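RctB replication initiator protein (Vibrio cholerae, PDB 5UBE) initiates replication of the second chromosome of the cholera pathogen, its N-terminal domain, a helix-turn-helix module, probably contributing to DNA binding. Local coordinates at residues Glu25-Ile28 and Asp29-Glu32; Glu32-Gln35 and His36-Gly39. All blocks are in the same frame, centred on the assembly; numbering follows the deposited sequence.

Contact 1: residues Glu25-Ile28 and Asp29-Glu32; sequences EAAI and DWIE
Ala26 meets Trp30 twice in the first turns of helix 26-34, once through its methyl group and once through its carbonyl. The methyl lies by the indole, with Ala26 CB 3.8 Å from Trp30 CZ2. The carbonyl oxygen sits over one face of the same ring toward its rim, 3.4 Å from Trp30 CD1 at the nearest. That oxygen also takes the backbone N-H of Trp30, Trp30 N to Ala26 O 3.2 Å, and a weak, bent bond from Asp29 N. Trp30 bends back over the preceding turn because its CG lies beside its own backbone N (chi1 -63°), which brings the indole over the Ala26-Ala27 peptide.

Ala27 comes next. Its CB is 4.1 Å from Trp30 CE3, and Phe114 of strand 108-114 touches both residues. Ala27 O accepts the bond from Ile31 N at 2.9 Å, and the Ile31 side chain crowds the same oxygen, CG1 lying 3.1 Å from Ala27 O. Ile28 sends its side chain to Ser52 of helix 42-55, which Ile31 also meets, along with Leu48 and Asn49.

Chemically, Ser24 OG takes the Ala27 N-H, while between the two segments the hydrogen bonds are all main-chain; the indole probably shields part of the Ala26 carbonyl from solvent, and the buried Ala27 and Ile31 lie against strand 108-114 and helix 42-55 respectively.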
loop_
_atom_site.group_PDB
_atom_site.type_symbol
_atom_site.label_atom_id
_atom_site.label_comp_id
_atom_site.label_asym_id
_atom_site.label_seq_id
_atom_site.Cartn_x
_atom_site.Cartn_y
_atom_site.Cartn_z
ATOM N N GLU A 25 -2.331 -11.916 -1.778
ATOM C CA GLU A 25 -1.453 -12.992 -1.336
ATOM C C GLU A 25 -0.340 -13.284 -2.331
ATOM O O GLU A 25 0.729 -13.761 -1.929
ATOM C CB GLU A 25 -2.274 -14.248 -1.064
ATOM C CG GLU A 25 -3.089 -14.110 0.204
ATOM C CD GLU A 25 -4.050 -15.262 0.397
ATOM O OE1 GLU A 25 -4.813 -15.211 1.373
ATOM O OE2 GLU A 25 -4.029 -16.212 -0.425
ATOM N N ALA A 26 -0.575 -13.037 -3.628
ATOM C CA ALA A 26 0.487 -13.182 -4.621
ATOM C C ALA A 26 1.651 -12.242 -4.334
ATOM O O ALA A 26 2.815 -12.608 -4.549
ATOM C CB ALA A 26 -0.057 -12.925 -6.032
ATOM N N ALA A 27 1.356 -11.033 -3.838
ATOM C CA ALA A 27 2.402 -10.061 -3.544
ATOM C C ALA A 27 3.366 -10.565 -2.485
ATOM O O ALA A 27 4.495 -10.073 -2.401
ATOM C CB ALA A 27 1.777 -8.734 -3.099
ATOM N N ILE A 28 2.957 -11.545 -1.684
ATOM C CA ILE A 28 3.858 -12.084 -0.669
ATOM C C ILE A 28 5.095 -12.680 -1.330
ATOM O O ILE A 28 6.220 -12.515 -0.843
ATOM C CB ILE A 28 3.116 -13.114 0.206
ATOM C CG1 ILE A 28 1.906 -12.462 0.879
ATOM C CG2 ILE A 28 4.047 -13.711 1.249
ATOM C CD1 ILE A 28 0.908 -13.476 1.464
ATOM N N ASP A 29 4.913 -13.356 -2.468
ATOM C CA ASP A 29 6.073 -13.830 -3.226
ATOM C C ASP A 29 6.748 -12.704 -4.006
ATOM O O ASP A 29 7.979 -12.675 -4.113
ATOM C CB ASP A 29 5.666 -14.943 -4.190
ATOM C CG ASP A 29 5.066 -16.146 -3.483
ATOM O OD1 ASP A 29 5.501 -16.477 -2.356
ATOM O OD2 ASP A 29 4.157 -16.766 -4.067
ATOM N N TRP A 30 5.956 -11.791 -4.582
ATOM C CA TRP A 30 6.510 -10.707 -5.389
ATOM C C TRP A 30 7.512 -9.883 -4.599
ATOM O O TRP A 30 8.497 -9.381 -5.159
ATOM C CB TRP A 30 5.387 -9.798 -5.888
ATOM C CG TRP A 30 4.395 -10.458 -6.786
ATOM C CD1 TRP A 30 4.475 -11.720 -7.323
ATOM C CD2 TRP A 30 3.182 -9.882 -7.290
ATOM N NE1 TRP A 30 3.375 -11.962 -8.107
ATOM C CE2 TRP A 30 2.571 -10.852 -8.113
ATOM C CE3 TRP A 30 2.549 -8.645 -7.119
ATOM C CZ2 TRP A 30 1.350 -10.626 -8.759
ATOM C CZ3 TRP A 30 1.340 -8.419 -7.773
ATOM C CH2 TRP A 30 0.752 -9.408 -8.579
ATOM N N ILE A 31 7.254 -9.702 -3.304
ATOM C CA ILE A 31 8.063 -8.799 -2.481
ATOM C C ILE A 31 9.498 -9.296 -2.393
ATOM O O ILE A 31 10.448 -8.507 -2.469
ATOM C CB ILE A 31 7.417 -8.634 -1.088
ATOM C CG1 ILE A 31 6.192 -7.726 -1.183
ATOM C CG2 ILE A 31 8.422 -8.096 -0.057
ATOM C CD1 ILE A 31 5.310 -7.715 0.092
ATOM N N GLU A 32 9.682 -10.609 -2.236
ATOM C CA GLU A 32 11.027 -11.168 -2.324
ATOM C C GLU A 32 11.610 -11.004 -3.720
ATOM O O GLU A 32 12.824 -10.828 -3.865
ATOM C CB GLU A 32 11.017 -12.643 -1.918
ATOM C CG GLU A 32 10.462 -12.857 -0.496
ATOM C CD GLU A 32 10.687 -14.261 0.047
ATOM O OE1 GLU A 32 10.811 -15.210 -0.761
ATOM O OE2 GLU A 32 10.738 -14.405 1.290
#

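Contact 2: residues Glu32-Gln35 and His36-Gly39; sequences EQYQ and HFKG
Phe37 brings CD2 to the edge of the Tyr34 ring, near its plane, at the end of helix 26-34, an apolar contact with CD2 4.2 Å from Tyr34 CD1. With CG anti to its carbonyl carbon (chi1 -63°), Phe37 turns its ring back toward the helix. One face of that ring thereby comes under Gln33 O, which is 3.9 Å from Phe37 CE2. His36 uses a different approach to that oxygen: the imidazole presents its edge, CD2 lying 3.2 Å from Gln33 O.

The backbone here makes a type I beta turn from Tyr34 to Phe37, by which the chain leaves the helix for the loop leading to helix 42-55 of the helix-turn-helix domain. Phe37 N closes it on Tyr34 O at 2.9 Å. One residue earlier, His36 N bonds to Gln33 O at 3.1 Å, and neither donor lies on a lone pair of its acceptor.

From helix 117-120, Pro117 touches Gln33, Tyr34 and Phe37. The buried Tyr34 packs against Leu48, Leu93 and Leu120 as well, and its OH is satisfied by a hydrogen bond with Ile115 O.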
loop_
_atom_site.group_PDB
_atom_site.type_symbol
_atom_site.label_atom_id
_atom_site.label_comp_id
_atom_site.label_asym_id
_atom_site.label_seq_id
_atom_site.Cartn_x
_atom_site.Cartn_y
_atom_site.Cartn_z
ATOM N N GLU A 32 9.682 -10.609 -2.236
ATOM C CA GLU A 32 11.027 -11.168 -2.324
ATOM C C GLU A 32 11.610 -11.004 -3.720
ATOM O O GLU A 32 12.824 -10.828 -3.865
ATOM C CB GLU A 32 11.017 -12.643 -1.918
ATOM C CG GLU A 32 10.462 -12.857 -0.496
ATOM C CD GLU A 32 10.687 -14.261 0.047
ATOM O OE1 GLU A 32 10.811 -15.210 -0.761
ATOM O OE2 GLU A 32 10.738 -14.405 1.290
ATOM N N GLN A 33 10.771 -11.044 -4.756
ATOM C CA GLN A 33 11.297 -10.871 -6.106
ATOM C C GLN A 33 11.633 -9.419 -6.416
ATOM O O GLN A 33 12.553 -9.167 -7.200
ATOM C CB GLN A 33 10.311 -11.405 -7.144
ATOM C CG GLN A 33 10.195 -12.913 -7.161
ATOM C CD GLN A 33 9.190 -13.382 -8.185
ATOM O OE1 GLN A 33 8.026 -13.015 -8.120
ATOM N NE2 GLN A 33 9.644 -14.171 -9.159
ATOM N N TYR A 34 10.917 -8.458 -5.812
ATOM C CA TYR A 34 11.209 -7.042 -6.057
ATOM C C TYR A 34 12.648 -6.692 -5.705
ATOM O O TYR A 34 13.223 -5.756 -6.274
ATOM C CB TYR A 34 10.281 -6.151 -5.233
ATOM C CG TYR A 34 8.834 -6.082 -5.653
ATOM C CD1 TYR A 34 8.452 -6.217 -6.982
ATOM C CD2 TYR A 34 7.840 -5.850 -4.700
ATOM C CE1 TYR A 34 7.117 -6.137 -7.346
ATOM C CE2 TYR A 34 6.514 -5.769 -5.053
ATOM C CZ TYR A 34 6.157 -5.903 -6.373
ATOM O OH TYR A 34 4.823 -5.811 -6.689
ATOM N N GLN A 35 13.241 -7.418 -4.758
ATOM C CA GLN A 35 14.568 -7.074 -4.271
ATOM C C GLN A 35 15.661 -7.313 -5.300
ATOM O O GLN A 35 16.803 -6.915 -5.049
ATOM C CB GLN A 35 14.856 -7.852 -2.990
ATOM C CG GLN A 35 13.965 -7.425 -1.821
ATOM C CD GLN A 35 13.858 -8.499 -0.769
ATOM O OE1 GLN A 35 12.789 -8.724 -0.182
ATOM N NE2 GLN A 35 14.965 -9.190 -0.534
ATOM N N HIS A 36 15.345 -7.961 -6.432
ATOM C CA HIS A 36 16.253 -8.076 -7.565
ATOM C C HIS A 36 16.297 -6.813 -8.409
ATOM O O HIS A 36 17.124 -6.737 -9.322
ATOM C CB HIS A 36 15.854 -9.237 -8.498
ATOM C CG HIS A 36 15.909 -10.602 -7.876
ATOM N ND1 HIS A 36 16.947 -11.483 -8.100
ATOM C CD2 HIS A 36 15.020 -11.265 -7.095
ATOM C CE1 HIS A 36 16.713 -12.613 -7.459
ATOM N NE2 HIS A 36 15.551 -12.506 -6.837
ATOM N N PHE A 37 15.432 -5.832 -8.153
ATOM C CA PHE A 37 15.287 -4.688 -9.046
ATOM C C PHE A 37 16.011 -3.446 -8.524
ATOM O O PHE A 37 16.068 -3.193 -7.314
ATOM C CB PHE A 37 13.805 -4.392 -9.281
ATOM C CG PHE A 37 13.076 -5.517 -9.973
ATOM C CD1 PHE A 37 13.642 -6.149 -11.070
ATOM C CD2 PHE A 37 11.859 -5.977 -9.505
ATOM C CE1 PHE A 37 12.986 -7.198 -11.704
ATOM C CE2 PHE A 37 11.198 -7.028 -10.137
ATOM C CZ PHE A 37 11.760 -7.634 -11.240
ATOM N N LYS A 38 16.552 -2.659 -9.452
ATOM C CA LYS A 38 17.293 -1.467 -9.069
ATOM C C LYS A 38 16.393 -0.511 -8.305
ATOM O O LYS A 38 15.215 -0.347 -8.637
ATOM C CB LYS A 38 17.858 -0.759 -10.296
ATOM C CG LYS A 38 19.015 -1.473 -10.956
ATOM C CD LYS A 38 19.417 -0.741 -12.234
ATOM C CE LYS A 38 20.526 -1.472 -12.972
ATOM N NZ LYS A 38 20.695 -0.906 -14.355
ATOM N N GLY A 39 16.961 0.128 -7.285
ATOM C CA GLY A 39 16.251 1.108 -6.501
ATOM C C GLY A 39 15.323 0.543 -5.448
ATOM O O GLY A 39 14.638 1.322 -4.777
#

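Both contacts use helix 26-34 and follow each other directly along the chain, contact 1 in its first turns and contact 2 at its far end and in the loop toward helix 42-55. Glu32 is common to the two, and their centres are about 11 Å apart, on the same side of the chain's centre. Contact 1 sits between strand 108-114 and helix 42-55, whereas contact 2 lies closer to the surface, beside helix 117-120; Leu48 of helix 42-55 meets a residue of each. Residues of both also pack outward, so that this helix of the helix-turn-helix domain touches strand 108-114 and helices 42-55 and 117-120 along its length.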